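Local atomic coordinates of superoxide dismutase (Clostridium difficile, PDB entry 3TJT), a protein that probably catalyses the disproportionation of superoxide into hydrogen peroxide and dioxygen at a bound iron(III) ion. Residues A[4-9]-A[40-45]; A[28-33]-A[165-170]; A[33-38]-A[83-88]; A[62-67]-A[74-79]. One frame throughout, in Å; residues are numbered along the deposited sequence.

In the fold
Contacts 2, 3 and 1 follow one another, in that order, along helix 24-46. Helix 72-90 serves contacts 3 and 4. Contacts 2 and 3 are buried, and their centres lie about 7 Å apart. Both reach the same iron ion and its water, but only contact 2 joins the helical hairpin to the strand part of the fold. Contact 2 is almost pure metal coordination, whereas contact 3 adds aromatic packing around a ligand. Contacts 1 and 4 are partly buried and lie farther from the chain's centre. Each sets a non-helical segment against a helix, contact 1 with an amide and a ring, contact 4 with aliphatic groups.

Contact 1: residues A[4-9]-A[40-45]; sequences NKFKVK and DKLNAA
Lys5 and Asn43 bring the backbones closest, with CA atoms 6.3 Å apart. Segment 4-9 has no regular structure. It runs past one side of segment 40-45, which is part of helix 24-46. The contact holds the N-terminal loop against this first long helix of the alpha-hairpin domain. Asn43 points at the loop and sets its amide against the backbone of Phe6. As modelled, Asn43 ND2 lies 2.9 Å from Phe6 N, and Asn43 OD1 lies 2.9 Å from Phe6 O. The nitrogen and oxygen of this amide may be exchanged, so which end bonds which is left open. The same amide sits at the edge of the Phe6 ring, and the two planes are 17° apart. Leu42 comes over one face of that ring. Its CD2 makes a CH-pi contact 4.1 Å from the Phe6 centroid, 25° off the ring normal. A chi1 of 178° swings the Leu42 branch away from its own nitrogen and onto the ring. Leu46, Leu57 and Leu60 also touch Phe6. Lys5 CB packs 3.8 Å from Asn43 CG. The chemistry is mixed: Phe6 meets the helix through both its polar main chain and its apolar ring.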
# COMPACT_ATOMS: atom_id res chain seq x y z
N ASN A 4 11.90 -29.20 -4.68
CA ASN A 4 10.73 -28.73 -5.40
C ASN A 4 10.15 -27.45 -4.80
O ASN A 4 8.96 -27.19 -4.94
CB ASN A 4 9.65 -29.81 -5.46
CG ASN A 4 9.27 -30.32 -4.08
OD1 ASN A 4 9.91 -29.99 -3.08
ND2 ASN A 4 8.21 -31.14 -4.02
N LYS A 5 10.98 -26.68 -4.12
CA LYS A 5 10.53 -25.40 -3.57
C LYS A 5 10.28 -24.39 -4.69
O LYS A 5 10.82 -24.53 -5.79
CB LYS A 5 11.53 -24.86 -2.56
CG LYS A 5 11.61 -25.72 -1.30
CD LYS A 5 12.36 -25.03 -0.18
CE LYS A 5 12.32 -25.87 1.09
NZ LYS A 5 13.01 -25.19 2.21
N PHE A 6 9.46 -23.39 -4.41
CA PHE A 6 9.22 -22.33 -5.39
C PHE A 6 10.47 -21.50 -5.59
O PHE A 6 11.26 -21.33 -4.66
CB PHE A 6 8.01 -21.48 -4.97
CG PHE A 6 6.72 -22.24 -5.02
CD1 PHE A 6 6.03 -22.38 -6.21
CD2 PHE A 6 6.22 -22.87 -3.88
CE1 PHE A 6 4.84 -23.11 -6.28
CE2 PHE A 6 5.04 -23.60 -3.93
CZ PHE A 6 4.35 -23.72 -5.14
N LYS A 7 10.68 -21.02 -6.81
CA LYS A 7 11.89 -20.26 -7.10
C LYS A 7 11.60 -18.92 -7.75
O LYS A 7 10.58 -18.73 -8.41
CB LYS A 7 12.85 -21.10 -7.95
CG LYS A 7 13.17 -22.44 -7.29
CD LYS A 7 14.46 -23.05 -7.80
CE LYS A 7 14.93 -24.16 -6.86
NZ LYS A 7 13.84 -25.13 -6.57
N VAL A 8 12.50 -17.97 -7.54
CA VAL A 8 12.42 -16.69 -8.23
C VAL A 8 12.89 -16.87 -9.67
O VAL A 8 13.99 -17.35 -9.92
CB VAL A 8 13.32 -15.65 -7.54
CG1 VAL A 8 13.51 -14.44 -8.43
CG2 VAL A 8 12.74 -15.27 -6.18
N LYS A 9 12.04 -16.50 -10.62
CA LYS A 9 12.43 -16.52 -12.03
C LYS A 9 13.41 -15.38 -12.29
O LYS A 9 13.14 -14.23 -11.95
CB LYS A 9 11.20 -16.37 -12.92
CG LYS A 9 11.52 -16.32 -14.41
CD LYS A 9 10.25 -16.45 -15.24
CE LYS A 9 10.54 -16.45 -16.74
NZ LYS A 9 9.29 -16.66 -17.52
N ASP A 40 10.45 -16.52 -0.62
CA ASP A 40 11.03 -17.08 0.60
C ASP A 40 9.96 -17.33 1.66
O ASP A 40 9.97 -18.36 2.34
CB ASP A 40 12.11 -16.15 1.18
CG ASP A 40 13.37 -16.07 0.31
OD1 ASP A 40 13.53 -16.89 -0.61
OD2 ASP A 40 14.20 -15.16 0.56
N LYS A 41 9.04 -16.38 1.82
CA LYS A 41 8.01 -16.51 2.86
C LYS A 41 7.02 -17.62 2.50
O LYS A 41 6.57 -18.37 3.38
CB LYS A 41 7.29 -15.18 3.08
CG LYS A 41 8.16 -14.12 3.76
CD LYS A 41 7.47 -12.77 3.76
CE LYS A 41 8.32 -11.71 4.44
NZ LYS A 41 8.53 -12.05 5.87
N LEU A 42 6.69 -17.72 1.22
CA LEU A 42 5.84 -18.82 0.75
C LEU A 42 6.48 -20.17 1.06
O LEU A 42 5.85 -21.05 1.65
CB LEU A 42 5.57 -18.70 -0.75
CG LEU A 42 4.72 -19.84 -1.35
CD1 LEU A 42 3.35 -19.91 -0.68
CD2 LEU A 42 4.59 -19.68 -2.85
N ASN A 43 7.74 -20.34 0.67
CA ASN A 43 8.43 -21.60 0.93
C ASN A 43 8.46 -21.93 2.41
O ASN A 43 8.27 -23.08 2.80
CB ASN A 43 9.85 -21.59 0.36
CG ASN A 43 9.87 -21.72 -1.15
OD1 ASN A 43 10.76 -21.16 -1.82
ND2 ASN A 43 8.91 -22.45 -1.70
N ALA A 44 8.68 -20.92 3.24
CA ALA A 44 8.73 -21.11 4.69
C ALA A 44 7.40 -21.63 5.23
O ALA A 44 7.36 -22.55 6.06
CB ALA A 44 9.11 -19.80 5.39
N ALA A 45 6.30 -21.05 4.76
CA ALA A 45 4.96 -21.42 5.20
C ALA A 45 4.57 -22.84 4.80
O ALA A 45 3.76 -23.48 5.48
CB ALA A 45 3.93 -20.43 4.66

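Contact 2: residues A[28-33]-A[165-170]; sequences KLHHDK and GLDVWE. With FE (Fe (III) ion), chain B.
His30 and Asp167 meet at the iron(III) ion that both bind. Their side chains approach from opposite directions. Segment 165-170 starts as the last part of strand 161-167. Leu166 carries the strand into the core, against Phe88, Phe121 and Tyr184. Asp167 follows. With chi1 at -171°, its CB-CG bond stands opposite the backbone nitrogen and sends the carboxylate toward helix 24-46. OD2 of Asp167 binds the iron at 1.9 Å, and NE2 of His30 binds it at 2.2 Å. These two ligand atoms are 2.8 Å apart because they share the metal; this is not a hydrogen bond. Asp167 OD2 lies at the edge of the His30 ring, while the ring and carboxylate planes are 44° apart. His85 and His171 complete the protein ligands. Three histidines, one aspartate and one solvent molecule form the metal site of the iron/manganese superoxide dismutases, built between the helical hairpin and the C-terminal domain. Water 1 binds the iron at 2.2 Å, nearly opposite His30 NE2. The other Asp167 oxygen, OD1, accepts a bond from Trp169 N at 3.0 Å. This closes an Asx turn over Val168, whose backbone pairs with Gly132. With OD2 on the iron, this bond would hold the carboxylate at both oxygens. Trp169 presents one face of its indole to water 1, which lies 3.1 Å above the ring plane and toward its rim. Trp169 NE1 is held by Asn151 O. Glu170 then faces the dimer interface, where its OE2 hydrogen-bonds His171 ND1 of the second subunit.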
# COMPACT_ATOMS: atom_id res chain seq x y z
N LYS A 28 16.27 -3.69 -9.57
CA LYS A 28 17.06 -4.49 -8.64
C LYS A 28 16.31 -4.75 -7.33
O LYS A 28 16.22 -5.89 -6.88
CB LYS A 28 18.41 -3.81 -8.34
CG LYS A 28 19.39 -3.83 -9.51
CD LYS A 28 20.45 -4.91 -9.32
CE LYS A 28 21.42 -4.96 -10.51
NZ LYS A 28 22.32 -6.15 -10.48
N LEU A 29 15.76 -3.70 -6.73
CA LEU A 29 15.04 -3.86 -5.48
C LEU A 29 13.79 -4.69 -5.70
O LEU A 29 13.49 -5.60 -4.93
CB LEU A 29 14.65 -2.50 -4.92
CG LEU A 29 15.78 -1.65 -4.34
CD1 LEU A 29 15.36 -0.20 -4.26
CD2 LEU A 29 16.21 -2.16 -2.98
N HIS A 30 13.05 -4.35 -6.74
CA HIS A 30 11.74 -4.97 -6.98
C HIS A 30 11.92 -6.48 -7.19
O HIS A 30 11.18 -7.29 -6.62
CB HIS A 30 11.10 -4.32 -8.20
CG HIS A 30 9.60 -4.43 -8.23
ND1 HIS A 30 8.85 -3.93 -9.26
CD2 HIS A 30 8.73 -4.94 -7.33
CE1 HIS A 30 7.57 -4.14 -9.02
NE2 HIS A 30 7.47 -4.76 -7.86
N HIS A 31 12.90 -6.86 -7.99
CA HIS A 31 13.13 -8.28 -8.27
C HIS A 31 13.92 -8.99 -7.18
O HIS A 31 13.51 -10.05 -6.68
CB HIS A 31 13.85 -8.44 -9.63
CG HIS A 31 14.12 -9.87 -10.00
ND1 HIS A 31 15.17 -10.59 -9.48
CD2 HIS A 31 13.48 -10.70 -10.85
CE1 HIS A 31 15.16 -11.81 -9.98
NE2 HIS A 31 14.14 -11.90 -10.82
N ASP A 32 15.05 -8.42 -6.78
CA ASP A 32 15.98 -9.11 -5.89
C ASP A 32 15.58 -9.07 -4.41
O ASP A 32 15.98 -9.93 -3.64
CB ASP A 32 17.40 -8.57 -6.02
CG ASP A 32 17.97 -8.74 -7.42
OD1 ASP A 32 17.32 -9.37 -8.28
OD2 ASP A 32 19.08 -8.23 -7.67
N LYS A 33 14.81 -8.05 -4.02
CA LYS A 33 14.34 -7.95 -2.64
C LYS A 33 12.85 -8.30 -2.47
O LYS A 33 12.51 -9.22 -1.73
CB LYS A 33 14.61 -6.56 -2.06
CG LYS A 33 16.06 -6.13 -2.14
CD LYS A 33 16.97 -7.02 -1.33
CE LYS A 33 18.40 -6.50 -1.44
NZ LYS A 33 19.37 -7.44 -0.83
N GLY A 165 -0.83 -6.64 -16.65
CA GLY A 165 -1.09 -6.15 -15.30
C GLY A 165 -0.00 -5.19 -14.89
O GLY A 165 1.14 -5.36 -15.30
N LEU A 166 -0.36 -4.19 -14.08
CA LEU A 166 0.56 -3.15 -13.64
C LEU A 166 0.58 -3.05 -12.12
O LEU A 166 -0.47 -2.87 -11.48
CB LEU A 166 0.16 -1.79 -14.24
CG LEU A 166 0.96 -0.56 -13.78
CD1 LEU A 166 2.45 -0.72 -14.07
CD2 LEU A 166 0.39 0.70 -14.44
N ASP A 167 1.77 -3.17 -11.56
CA ASP A 167 2.02 -3.04 -10.13
C ASP A 167 1.96 -1.56 -9.75
O ASP A 167 2.75 -0.76 -10.24
CB ASP A 167 3.40 -3.62 -9.82
CG ASP A 167 3.70 -3.73 -8.34
OD1 ASP A 167 2.91 -3.24 -7.51
OD2 ASP A 167 4.75 -4.33 -8.00
N VAL A 168 1.01 -1.18 -8.89
CA VAL A 168 0.98 0.21 -8.41
C VAL A 168 1.23 0.34 -6.91
O VAL A 168 0.87 1.36 -6.31
CB VAL A 168 -0.30 1.00 -8.84
CG1 VAL A 168 -0.31 1.22 -10.35
CG2 VAL A 168 -1.57 0.30 -8.38
N TRP A 169 1.84 -0.67 -6.31
CA TRP A 169 2.44 -0.51 -4.98
C TRP A 169 3.45 0.62 -5.13
O TRP A 169 4.08 0.76 -6.18
CB TRP A 169 3.19 -1.77 -4.55
CG TRP A 169 2.32 -2.90 -4.05
CD1 TRP A 169 1.31 -3.53 -4.73
CD2 TRP A 169 2.43 -3.55 -2.78
NE1 TRP A 169 0.77 -4.53 -3.94
CE2 TRP A 169 1.45 -4.57 -2.75
CE3 TRP A 169 3.26 -3.38 -1.67
CZ2 TRP A 169 1.28 -5.41 -1.65
CZ3 TRP A 169 3.10 -4.23 -0.57
CH2 TRP A 169 2.11 -5.23 -0.57
N GLU A 170 3.63 1.40 -4.07
CA GLU A 170 4.57 2.51 -4.17
C GLU A 170 6.02 2.06 -4.40
O GLU A 170 6.79 2.79 -5.01
CB GLU A 170 4.41 3.45 -2.97
CG GLU A 170 3.13 4.28 -3.08
CD GLU A 170 2.78 5.05 -1.81
OE1 GLU A 170 3.09 4.56 -0.70
OE2 GLU A 170 2.19 6.13 -1.95
FE FE B . 5.78 -5.04 -6.55
O HOH W 1 3.78 -5.31 -5.58

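Contact 3: residues A[33-38]-A[83-88]; sequences KHYQAY and YNHKFF. With FE (Fe (III) ion), chain B.
Tyr35 lays one face of its ring over the CB of His85. This is a CH-pi contact, with CB 4.1 Å from the Tyr35 centroid. Farther along the same ring, Tyr35 OH rests 3.4 Å from Lys86 CB. The hydroxyl has its polar partner in Lys9 N. A Tyr35 chi1 of 175° lays the ring alongside His85, the two side chains pointing opposite ways. Tyr38 meets the imidazole itself, one helical turn on. The Tyr38 and His85 planes are 27° apart, but the rings are slid so far that they barely overlap. Their closest atoms are Tyr38 CE2 and His85 CE1, at 3.4 Å. Tyr38 OH reaches on to Gln152 NE2. The His85 ring is also gripped at both nitrogens: ND1 bonds Gly81 O, and NE2 binds the iron at 2.2 Å. Together these would fix its rotation. The local helix axes of segments 33-38 and 83-88 come within 9.7 Å and run at 138°, closer to antiparallel than to parallel. His30, Asp167 and His171 are the other protein ligands. Such a helix pair, with a metal-binding histidine from each arm, is characteristic of the alpha-hairpin domain of iron/manganese superoxide dismutases.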
# COMPACT_ATOMS: atom_id res chain seq x y z
N LYS A 33 14.81 -8.05 -4.02
CA LYS A 33 14.34 -7.95 -2.64
C LYS A 33 12.85 -8.30 -2.47
O LYS A 33 12.51 -9.22 -1.73
CB LYS A 33 14.61 -6.56 -2.06
CG LYS A 33 16.06 -6.13 -2.14
CD LYS A 33 16.97 -7.02 -1.33
CE LYS A 33 18.40 -6.50 -1.44
NZ LYS A 33 19.37 -7.44 -0.83
N HIS A 34 11.97 -7.56 -3.14
CA HIS A 34 10.53 -7.75 -2.93
C HIS A 34 10.04 -9.10 -3.45
O HIS A 34 9.43 -9.88 -2.72
CB HIS A 34 9.71 -6.62 -3.56
CG HIS A 34 9.95 -5.28 -2.93
ND1 HIS A 34 9.27 -4.86 -1.80
CD2 HIS A 34 10.77 -4.26 -3.28
CE1 HIS A 34 9.67 -3.64 -1.48
NE2 HIS A 34 10.57 -3.25 -2.36
N TYR A 35 10.29 -9.38 -4.72
CA TYR A 35 9.86 -10.65 -5.31
C TYR A 35 10.49 -11.82 -4.55
O TYR A 35 9.80 -12.76 -4.13
CB TYR A 35 10.19 -10.63 -6.82
CG TYR A 35 9.94 -11.89 -7.61
CD1 TYR A 35 9.00 -12.85 -7.21
CD2 TYR A 35 10.62 -12.11 -8.80
CE1 TYR A 35 8.78 -14.01 -7.97
CE2 TYR A 35 10.42 -13.26 -9.55
CZ TYR A 35 9.51 -14.20 -9.14
OH TYR A 35 9.34 -15.32 -9.93
N GLN A 36 11.79 -11.73 -4.30
CA GLN A 36 12.49 -12.74 -3.51
C GLN A 36 11.84 -13.01 -2.14
O GLN A 36 11.74 -14.16 -1.72
CB GLN A 36 13.95 -12.34 -3.31
CG GLN A 36 14.77 -13.38 -2.56
CD GLN A 36 15.14 -14.57 -3.44
OE1 GLN A 36 15.70 -14.40 -4.52
NE2 GLN A 36 14.80 -15.77 -2.98
N ALA A 37 11.42 -11.95 -1.45
CA ALA A 37 10.80 -12.11 -0.13
C ALA A 37 9.49 -12.88 -0.20
O ALA A 37 9.21 -13.71 0.67
CB ALA A 37 10.58 -10.74 0.53
N TYR A 38 8.66 -12.60 -1.21
CA TYR A 38 7.41 -13.36 -1.35
C TYR A 38 7.69 -14.85 -1.53
O TYR A 38 7.04 -15.69 -0.91
CB TYR A 38 6.57 -12.85 -2.52
CG TYR A 38 6.03 -11.45 -2.29
CD1 TYR A 38 5.24 -11.16 -1.18
CD2 TYR A 38 6.34 -10.43 -3.17
CE1 TYR A 38 4.76 -9.88 -0.96
CE2 TYR A 38 5.87 -9.15 -2.96
CZ TYR A 38 5.08 -8.88 -1.86
OH TYR A 38 4.62 -7.60 -1.66
N TYR A 83 3.42 -14.99 -7.68
CA TYR A 83 2.77 -15.10 -8.98
C TYR A 83 2.74 -13.76 -9.70
O TYR A 83 3.10 -13.67 -10.88
CB TYR A 83 1.34 -15.64 -8.83
CG TYR A 83 0.68 -15.85 -10.17
CD1 TYR A 83 0.86 -17.03 -10.87
CD2 TYR A 83 -0.09 -14.85 -10.75
CE1 TYR A 83 0.28 -17.23 -12.10
CE2 TYR A 83 -0.67 -15.04 -11.99
CZ TYR A 83 -0.49 -16.23 -12.66
OH TYR A 83 -1.06 -16.42 -13.89
N ASN A 84 2.31 -12.72 -8.99
CA ASN A 84 2.12 -11.42 -9.60
C ASN A 84 3.43 -10.84 -10.14
O ASN A 84 3.46 -10.23 -11.21
CB ASN A 84 1.47 -10.43 -8.63
CG ASN A 84 0.02 -10.77 -8.31
OD1 ASN A 84 -0.63 -11.55 -9.01
ND2 ASN A 84 -0.51 -10.17 -7.23
N HIS A 85 4.52 -11.01 -9.39
CA HIS A 85 5.79 -10.43 -9.82
C HIS A 85 6.40 -11.20 -10.98
O HIS A 85 6.93 -10.59 -11.91
CB HIS A 85 6.75 -10.29 -8.64
CG HIS A 85 6.38 -9.16 -7.74
ND1 HIS A 85 5.43 -9.29 -6.74
CD2 HIS A 85 6.76 -7.86 -7.73
CE1 HIS A 85 5.27 -8.13 -6.14
NE2 HIS A 85 6.06 -7.24 -6.72
N LYS A 86 6.31 -12.52 -10.94
CA LYS A 86 6.78 -13.30 -12.08
C LYS A 86 6.04 -12.83 -13.33
O LYS A 86 6.66 -12.56 -14.37
CB LYS A 86 6.57 -14.81 -11.87
CG LYS A 86 7.15 -15.64 -13.03
CD LYS A 86 6.62 -17.07 -13.06
CE LYS A 86 6.92 -17.80 -11.78
NZ LYS A 86 6.46 -19.23 -11.83
N PHE A 87 4.73 -12.70 -13.21
CA PHE A 87 3.88 -12.24 -14.31
C PHE A 87 4.28 -10.83 -14.78
O PHE A 87 4.41 -10.57 -15.98
CB PHE A 87 2.40 -12.24 -13.88
CG PHE A 87 1.46 -11.78 -14.95
CD1 PHE A 87 0.84 -12.70 -15.79
CD2 PHE A 87 1.20 -10.44 -15.14
CE1 PHE A 87 -0.03 -12.28 -16.77
CE2 PHE A 87 0.34 -10.01 -16.14
CZ PHE A 87 -0.27 -10.93 -16.95
N PHE A 88 4.47 -9.94 -13.82
CA PHE A 88 4.79 -8.54 -14.11
C PHE A 88 6.12 -8.39 -14.87
O PHE A 88 6.20 -7.66 -15.87
CB PHE A 88 4.82 -7.74 -12.80
CG PHE A 88 5.04 -6.27 -12.98
CD1 PHE A 88 4.19 -5.51 -13.76
CD2 PHE A 88 6.10 -5.64 -12.33
CE1 PHE A 88 4.38 -4.14 -13.92
CE2 PHE A 88 6.30 -4.26 -12.48
CZ PHE A 88 5.44 -3.51 -13.27
FE FE B . 5.78 -5.04 -6.55
O HOH W 1 3.78 -5.31 -5.58

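Contact 4: residues A[62-67]-A[74-79]; sequences QNLDSL and TVRNNA
Leu64 sets one methyl on the Arg76 backbone and the other on the start of its side chain. The Leu64 and Arg76 CA atoms are 6.4 Å apart, the nearest pair between segments 62-67 and 74-79. Leu64 CD2 lies 3.7 Å from Arg76 CA. Its other methyl, CD1, lies 3.9 Å from Arg76 CB and also touches CG. Leu64 CG is anti to the carbonyl carbon (chi1 -65°). CD1 continues the chain (chi2 174°), which leaves CD2 to turn to the helix backbone. Arg76 crosses Leu64 at about a right angle. The arginine chain is extended from CG to NE, and its chi1 of 171° carries it past the leucine. The guanidinium leads away from Leu64, and NE forms a salt bridge with Asp153. Leu67 has nearly the same conformation as Leu64, but it meets Val75. Leu67 CD1 is 3.7 Å from Val75 CG1, again with the side chains crossing nearly at right angles. Val75 CG1 also lies 4.0 Å from Leu64 CD2, so one valine methyl touches both leucines. Leu46 and Leu60 pack on Val75 as well and tie this spot to helices 24-46 and 57-62. The loop that carries the leucines is turned back on itself. Asn63 O accepts from Ser66 N at 3.0 Å and from Ser66 OG at 3.3 Å, both from the same face of its plane. No hydrogen bond links the two segments. The loop therefore meets helix 72-90 through aliphatic packing, which uses the methylenes of Arg76 and leaves its charged end to pair with Asp153.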
# COMPACT_ATOMS: atom_id res chain seq x y z
N GLN A 62 -5.98 -20.60 -6.72
CA GLN A 62 -7.34 -21.03 -7.06
C GLN A 62 -8.02 -21.77 -5.92
O GLN A 62 -9.21 -22.08 -6.00
CB GLN A 62 -7.31 -21.95 -8.29
CG GLN A 62 -7.03 -21.23 -9.60
CD GLN A 62 -6.69 -22.19 -10.74
OE1 GLN A 62 -6.16 -23.29 -10.52
NE2 GLN A 62 -6.96 -21.76 -11.96
N ASN A 63 -7.26 -22.09 -4.87
CA ASN A 63 -7.79 -22.90 -3.78
C ASN A 63 -7.53 -22.32 -2.39
O ASN A 63 -7.45 -23.06 -1.40
CB ASN A 63 -7.26 -24.34 -3.88
CG ASN A 63 -7.76 -25.06 -5.12
OD1 ASN A 63 -8.87 -25.62 -5.12
ND2 ASN A 63 -6.97 -25.02 -6.20
N LEU A 64 -7.44 -21.00 -2.31
CA LEU A 64 -7.12 -20.33 -1.06
C LEU A 64 -8.11 -20.69 0.05
O LEU A 64 -7.72 -20.87 1.20
CB LEU A 64 -7.10 -18.81 -1.25
CG LEU A 64 -5.99 -18.33 -2.19
CD1 LEU A 64 -6.13 -16.82 -2.45
CD2 LEU A 64 -4.61 -18.65 -1.61
N ASP A 65 -9.39 -20.78 -0.30
CA ASP A 65 -10.43 -21.03 0.69
C ASP A 65 -10.53 -22.50 1.11
O ASP A 65 -11.33 -22.84 1.99
CB ASP A 65 -11.78 -20.52 0.19
CG ASP A 65 -11.78 -19.02 -0.02
OD1 ASP A 65 -11.12 -18.31 0.77
OD2 ASP A 65 -12.44 -18.56 -0.97
N SER A 66 -9.75 -23.37 0.49
CA SER A 66 -9.75 -24.78 0.90
C SER A 66 -8.39 -25.28 1.42
O SER A 66 -8.26 -26.44 1.81
CB SER A 66 -10.28 -25.69 -0.22
OG SER A 66 -9.47 -25.62 -1.39
N LEU A 67 -7.38 -24.41 1.43
CA LEU A 67 -6.11 -24.75 2.03
C LEU A 67 -6.30 -24.90 3.53
O LEU A 67 -7.29 -24.41 4.07
CB LEU A 67 -5.09 -23.64 1.77
CG LEU A 67 -4.64 -23.45 0.32
CD1 LEU A 67 -3.80 -22.18 0.21
CD2 LEU A 67 -3.85 -24.66 -0.14
N THR A 74 -1.33 -16.46 4.67
CA THR A 74 0.06 -16.28 4.29
C THR A 74 0.28 -16.76 2.86
O THR A 74 1.07 -16.18 2.12
CB THR A 74 1.05 -16.99 5.26
OG1 THR A 74 2.39 -16.72 4.85
CG2 THR A 74 0.82 -18.47 5.27
N VAL A 75 -0.44 -17.80 2.45
CA VAL A 75 -0.35 -18.24 1.06
C VAL A 75 -0.99 -17.23 0.11
O VAL A 75 -0.43 -16.92 -0.95
CB VAL A 75 -0.93 -19.65 0.84
CG1 VAL A 75 -0.96 -19.98 -0.65
CG2 VAL A 75 -0.09 -20.68 1.60
N ARG A 76 -2.15 -16.69 0.47
CA ARG A 76 -2.79 -15.66 -0.33
C ARG A 76 -1.80 -14.52 -0.60
O ARG A 76 -1.60 -14.09 -1.74
CB ARG A 76 -4.02 -15.12 0.41
CG ARG A 76 -4.67 -13.89 -0.20
CD ARG A 76 -5.85 -13.48 0.69
NE ARG A 76 -6.56 -12.30 0.21
CZ ARG A 76 -7.67 -11.84 0.78
NH1 ARG A 76 -8.18 -12.46 1.84
NH2 ARG A 76 -8.28 -10.76 0.30
N ASN A 77 -1.16 -14.04 0.45
CA ASN A 77 -0.27 -12.89 0.30
C ASN A 77 1.03 -13.22 -0.45
O ASN A 77 1.46 -12.45 -1.30
CB ASN A 77 0.06 -12.29 1.66
CG ASN A 77 -1.14 -11.64 2.31
OD1 ASN A 77 -2.10 -11.26 1.63
ND2 ASN A 77 -1.10 -11.50 3.64
N ASN A 78 1.63 -14.36 -0.13
CA ASN A 78 2.97 -14.64 -0.64
C ASN A 78 2.97 -15.41 -1.97
O ASN A 78 3.79 -15.12 -2.84
CB ASN A 78 3.81 -15.31 0.43
CG ASN A 78 4.07 -14.38 1.61
OD1 ASN A 78 3.52 -14.56 2.71
ND2 ASN A 78 4.86 -13.36 1.37
N ALA A 79 2.06 -16.36 -2.14
CA ALA A 79 1.86 -16.94 -3.47
C ALA A 79 1.35 -15.85 -4.40
O ALA A 79 1.70 -15.81 -5.57
CB ALA A 79 0.88 -18.12 -3.43